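PDB 3IIB: peptidase M28 from Shewanella amazonensis SB2B, which probably acts as a zinc-dependent carboxypeptidase or dipeptidase of peptidase family M28, removing residues from short peptides. Local coordinates for residues Glu329-Ala334 with Ser395-Tyr400; Thr138-Asp143 with Ile174-Asp179. All coordinates share one frame; numbering follows the deposited sequence.

Contact 1. Residues Glu329-Ala334 with Ser395-Tyr400; sequences ESDFGA and SDYFDY. With ZN (zinc ion), chain C.
Phe332 and Tyr397 meet in a T-shaped (edge-to-face) pair beside the two-zinc centre of this M28 peptidase, joining the metal-bearing loop after strand 324-329 to the loop that follows strand 387-392. The ring centroids lie 4.9 Å apart with their planes at 67°, and it is the CD1-CE1 edge of Phe332 that leans on one face of Tyr397, with Phe332 CE1 3.4 Å from Tyr397 CD2. The same Phe332 edge reaches Phe398, CE1 to CE2 at 3.8 Å, so one edge touches two aromatic rings. Gly333 runs along the Tyr397 ring, its N 3.2 Å from CE1; a CB here would collide with CD1 of that ring, and the positive phi of 78° also suits a residue without one.

The polar link is made by water. Tyr397 carries CG anti to its own N (chi1 -178°), which sends the phenol toward the metal site, where OH meets two waters. One of them bonds to Asp331 OD1 and accepts from Gly333 N; the other is itself a zinc ligand. A phenylalanine in place of Tyr397 would probably keep the ring packing but leave both waters without their phenolic partner, and so less firmly placed.

Asp331 holds the zinc with both carboxylate oxygens, a role suited to a carboxylate with its paired oxygens, while His257 and Asp269 complete the protein ligands. Asp269 also binds the second zinc. The chelation is slightly uneven, OD1 of Asp331 lying 2.1 Å from the zinc and OD2 2.3 Å.

Contact 2. Residues Thr138-Asp143 with Ile174-Asp179; sequences TERHRD and IGTDHD
Thr176 packs against the extended backbone of segment 138-143 through its methyl group: CG2 lies 3.5 Å from Thr138 O and 4.0 Å from Thr138 CG2, and touches Glu139 O. Its OG1 sits between the backbone N and the carbonyl carbon (chi1 48°), leaving CG2 to face Thr138. A threonine suits the place because its methyl packs on the backbone while its hydroxyl bonds to Asp399. Thr138 fits likewise, its CB against Gly175 O and its OG1 3.6 Å from Ile174 CG2, the hydroxyl being bonded to Thr150 of helix 145-163.

Arg140 reaches across Thr176 at about a right angle, one face of its guanidinium over Thr176 CB. Arg140 NH2 comes 3.1 Å from Thr176 O, but at an angle too poor for a hydrogen bond; NH1 bonds to Ser395 O and forms a salt bridge with Asp399.

A water bridges the backbones, accepting from Thr138 N at 3.0 Å and bonded to Gly175 O at 2.7 Å.

Within segment 138-143, His141 NE2 gives a nearly straight bond (168°) to Glu139 OE1, in the imidazole plane. The segments are loops following the adjacent parallel strands 131-134 and 168-172, joined by helix 145-163 in a beta-alpha-beta crossover.

How the contacts relate
Followed from the N terminus, the chain leaves strand 131-134, passes through helix 145-163 and strand 168-172, and returns in contact 2, which closes a loop of 30 intervening residues. Only later does contact 1 open, at the end of strand 324-329, to close a longer excursion of 60 residues through strand 337-343, helix 346-355 and strand 387-392. The two therefore stand in series, neither nested nor crossed, yet their centres are about 11 Å apart. Segment 395-400 lies at their junction: Phe398 and Thr176 share a backbone hydrogen bond. From segment 329-334, Phe332 CE2 also packs against Arg142 O at 3.4 Å. Loops at the zinc centre are thereby tied to those of the crossover.

Contact 1. Residues Glu329-Ala334 with Ser395-Tyr400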
# COMPACT_ATOMS: atom_id res chain seq x y z
N GLU A 329 17.49 17.41 -15.87
CA GLU A 329 16.20 16.72 -15.84
C GLU A 329 15.76 16.39 -14.42
O GLU A 329 16.56 15.89 -13.63
CB GLU A 329 16.24 15.45 -16.65
CG GLU A 329 14.94 14.67 -16.55
CD GLU A 329 14.84 13.46 -17.47
OE1 GLU A 329 15.80 12.67 -17.48
OE2 GLU A 329 13.80 13.33 -18.19
N SER A 330 14.49 16.65 -14.14
CA SER A 330 13.84 16.26 -12.88
C SER A 330 13.15 14.90 -13.11
O SER A 330 12.14 14.82 -13.83
CB SER A 330 12.81 17.28 -12.47
OG SER A 330 12.23 17.00 -11.18
N ASP A 331 13.69 13.86 -12.49
CA ASP A 331 13.08 12.51 -12.56
C ASP A 331 13.51 11.69 -11.34
O ASP A 331 14.03 10.59 -11.47
CB ASP A 331 13.48 11.78 -13.83
CG ASP A 331 12.76 10.46 -13.97
OD1 ASP A 331 11.62 10.38 -13.49
OD2 ASP A 331 13.29 9.53 -14.58
N PHE A 332 13.27 12.24 -10.17
CA PHE A 332 13.43 11.50 -8.92
C PHE A 332 12.35 11.93 -7.94
O PHE A 332 12.60 12.15 -6.75
CB PHE A 332 14.85 11.67 -8.41
CG PHE A 332 15.29 10.63 -7.42
CD1 PHE A 332 14.72 9.37 -7.39
CD2 PHE A 332 16.30 10.92 -6.51
CE1 PHE A 332 15.15 8.45 -6.49
CE2 PHE A 332 16.76 9.95 -5.62
CZ PHE A 332 16.17 8.73 -5.60
N GLY A 333 11.12 12.02 -8.46
CA GLY A 333 9.92 12.30 -7.65
C GLY A 333 9.79 13.75 -7.29
O GLY A 333 10.09 14.61 -8.11
N ALA A 334 9.28 14.00 -6.08
CA ALA A 334 8.95 15.36 -5.61
C ALA A 334 9.72 15.76 -4.36
O ALA A 334 9.50 16.85 -3.86
CB ALA A 334 7.44 15.51 -5.35
N SER A 395 14.40 9.30 -0.45
CA SER A 395 14.32 8.26 0.61
C SER A 395 13.04 7.44 0.53
O SER A 395 13.08 6.24 0.81
CB SER A 395 14.41 8.87 2.00
OG SER A 395 15.68 9.45 2.19
N ASP A 396 11.92 8.09 0.18
CA ASP A 396 10.62 7.40 0.09
C ASP A 396 10.22 7.02 -1.35
O ASP A 396 9.21 6.37 -1.55
CB ASP A 396 9.51 8.22 0.74
CG ASP A 396 9.18 9.50 -0.01
OD1 ASP A 396 10.07 10.02 -0.76
OD2 ASP A 396 8.05 10.03 0.20
N TYR A 397 11.04 7.38 -2.34
CA TYR A 397 10.63 7.27 -3.75
C TYR A 397 10.34 5.83 -4.15
O TYR A 397 9.33 5.56 -4.83
CB TYR A 397 11.75 7.84 -4.61
CG TYR A 397 11.50 7.86 -6.09
CD1 TYR A 397 10.68 8.82 -6.66
CD2 TYR A 397 12.14 6.94 -6.92
CE1 TYR A 397 10.50 8.86 -8.05
CE2 TYR A 397 11.92 6.95 -8.30
CZ TYR A 397 11.12 7.94 -8.84
OH TYR A 397 10.92 8.00 -10.20
N PHE A 398 11.19 4.91 -3.74
CA PHE A 398 11.01 3.51 -4.11
C PHE A 398 10.00 2.75 -3.27
O PHE A 398 9.79 1.54 -3.47
CB PHE A 398 12.38 2.80 -4.22
CG PHE A 398 13.25 3.37 -5.34
CD1 PHE A 398 12.90 3.16 -6.67
CD2 PHE A 398 14.31 4.18 -5.06
CE1 PHE A 398 13.63 3.69 -7.69
CE2 PHE A 398 15.05 4.71 -6.08
CZ PHE A 398 14.70 4.48 -7.41
N ASP A 399 9.32 3.44 -2.36
CA ASP A 399 8.08 2.91 -1.78
C ASP A 399 6.92 2.90 -2.78
O ASP A 399 6.03 2.07 -2.67
CB ASP A 399 7.64 3.66 -0.56
CG ASP A 399 8.64 3.58 0.59
OD1 ASP A 399 9.56 2.74 0.56
OD2 ASP A 399 8.48 4.38 1.52
N TYR A 400 6.95 3.81 -3.75
CA TYR A 400 5.80 3.99 -4.65
C TYR A 400 6.12 3.86 -6.11
O TYR A 400 5.22 3.53 -6.90
CB TYR A 400 5.10 5.34 -4.39
CG TYR A 400 5.02 5.71 -2.94
CD1 TYR A 400 4.25 4.97 -2.06
CD2 TYR A 400 5.68 6.83 -2.46
CE1 TYR A 400 4.16 5.32 -0.71
CE2 TYR A 400 5.62 7.17 -1.13
CZ TYR A 400 4.85 6.42 -0.27
OH TYR A 400 4.76 6.78 1.06
ZN ZN C . 11.33 8.36 -14.15
O HOH W 1 10.56 10.51 -10.94
O HOH W 2 12.65 7.64 -12.30
O HOH W 3 11.55 6.56 -14.86

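Contact 2. Residues Thr138-Asp143 with Ile174-Asp179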
# COMPACT_ATOMS: atom_id res chain seq x y z
N THR A 138 15.90 -4.25 -1.63
CA THR A 138 16.44 -2.95 -2.03
C THR A 138 16.58 -2.06 -0.80
O THR A 138 15.61 -1.83 -0.09
CB THR A 138 15.50 -2.31 -3.05
OG1 THR A 138 15.38 -3.19 -4.19
CG2 THR A 138 16.00 -0.94 -3.53
N GLU A 139 17.80 -1.62 -0.52
CA GLU A 139 18.08 -0.71 0.60
C GLU A 139 17.51 0.66 0.32
O GLU A 139 17.50 1.12 -0.81
CB GLU A 139 19.58 -0.58 0.83
CG GLU A 139 20.25 -1.87 1.32
CD GLU A 139 21.78 -1.72 1.46
OE1 GLU A 139 22.29 -0.58 1.29
OE2 GLU A 139 22.47 -2.73 1.72
N ARG A 140 17.03 1.30 1.37
CA ARG A 140 16.56 2.68 1.30
C ARG A 140 17.73 3.65 1.41
O ARG A 140 18.49 3.58 2.39
CB ARG A 140 15.57 2.94 2.45
CG ARG A 140 14.91 4.30 2.41
CD ARG A 140 14.01 4.56 3.64
NE ARG A 140 13.05 3.48 3.79
CZ ARG A 140 11.92 3.35 3.10
NH1 ARG A 140 11.56 4.25 2.24
NH2 ARG A 140 11.14 2.31 3.31
N HIS A 141 17.81 4.59 0.47
CA HIS A 141 18.85 5.64 0.45
C HIS A 141 18.31 6.92 -0.13
O HIS A 141 17.53 6.92 -1.08
CB HIS A 141 20.05 5.20 -0.39
CG HIS A 141 20.80 4.05 0.20
ND1 HIS A 141 21.75 4.23 1.18
CD2 HIS A 141 20.73 2.72 -0.03
CE1 HIS A 141 22.24 3.04 1.53
NE2 HIS A 141 21.65 2.12 0.80
N ARG A 142 18.77 8.04 0.41
CA ARG A 142 18.36 9.33 -0.12
C ARG A 142 18.64 9.48 -1.60
O ARG A 142 17.83 10.06 -2.34
CB ARG A 142 19.09 10.43 0.63
CG ARG A 142 18.80 11.78 0.17
CD ARG A 142 19.25 12.81 1.18
NE ARG A 142 20.69 12.96 1.21
CZ ARG A 142 21.33 14.01 1.74
NH1 ARG A 142 20.65 15.04 2.24
NH2 ARG A 142 22.65 14.05 1.72
N ASP A 143 19.77 8.92 -2.04
CA ASP A 143 20.19 9.05 -3.43
C ASP A 143 19.77 7.89 -4.29
O ASP A 143 20.13 7.86 -5.47
CB ASP A 143 21.71 9.25 -3.51
CG ASP A 143 22.52 8.06 -2.98
OD1 ASP A 143 21.95 6.98 -2.69
OD2 ASP A 143 23.75 8.23 -2.84
N ILE A 174 11.46 -4.49 -6.84
CA ILE A 174 12.58 -3.60 -6.65
C ILE A 174 12.04 -2.33 -5.97
O ILE A 174 11.82 -1.29 -6.60
CB ILE A 174 13.35 -3.28 -7.97
CG1 ILE A 174 13.64 -4.56 -8.76
CG2 ILE A 174 14.64 -2.50 -7.62
CD1 ILE A 174 14.45 -5.63 -7.99
N GLY A 175 11.81 -2.46 -4.67
CA GLY A 175 11.08 -1.44 -3.91
C GLY A 175 11.55 -1.48 -2.50
O GLY A 175 12.03 -2.51 -2.03
N THR A 176 11.40 -0.36 -1.82
CA THR A 176 11.80 -0.24 -0.44
C THR A 176 10.62 -0.35 0.54
O THR A 176 10.83 -0.32 1.77
CB THR A 176 12.50 1.10 -0.23
OG1 THR A 176 11.69 2.15 -0.82
CG2 THR A 176 13.86 1.10 -0.87
N ASP A 177 9.40 -0.47 0.03
CA ASP A 177 8.22 -0.62 0.90
C ASP A 177 8.04 -2.03 1.45
O ASP A 177 8.62 -2.99 0.95
CB ASP A 177 7.00 -0.34 0.05
CG ASP A 177 6.88 -1.30 -1.09
OD1 ASP A 177 7.69 -1.14 -2.04
OD2 ASP A 177 6.02 -2.22 -0.99
N HIS A 178 7.17 -2.18 2.46
CA HIS A 178 6.62 -3.49 2.81
C HIS A 178 5.10 -3.44 2.61
O HIS A 178 4.32 -3.93 3.43
CB HIS A 178 7.03 -3.96 4.22
CG HIS A 178 6.66 -3.03 5.32
ND1 HIS A 178 5.70 -3.32 6.27
CD2 HIS A 178 7.17 -1.82 5.68
CE1 HIS A 178 5.59 -2.32 7.12
NE2 HIS A 178 6.49 -1.40 6.79
N ASP A 179 4.69 -2.81 1.51
CA ASP A 179 3.28 -2.84 1.10
C ASP A 179 3.01 -3.96 0.12
O ASP A 179 3.92 -4.46 -0.56
CB ASP A 179 2.91 -1.52 0.47
CG ASP A 179 2.94 -0.38 1.43
OD1 ASP A 179 2.45 -0.54 2.59
OD2 ASP A 179 3.47 0.69 1.05
O HOH W 4 13.08 -4.69 -0.74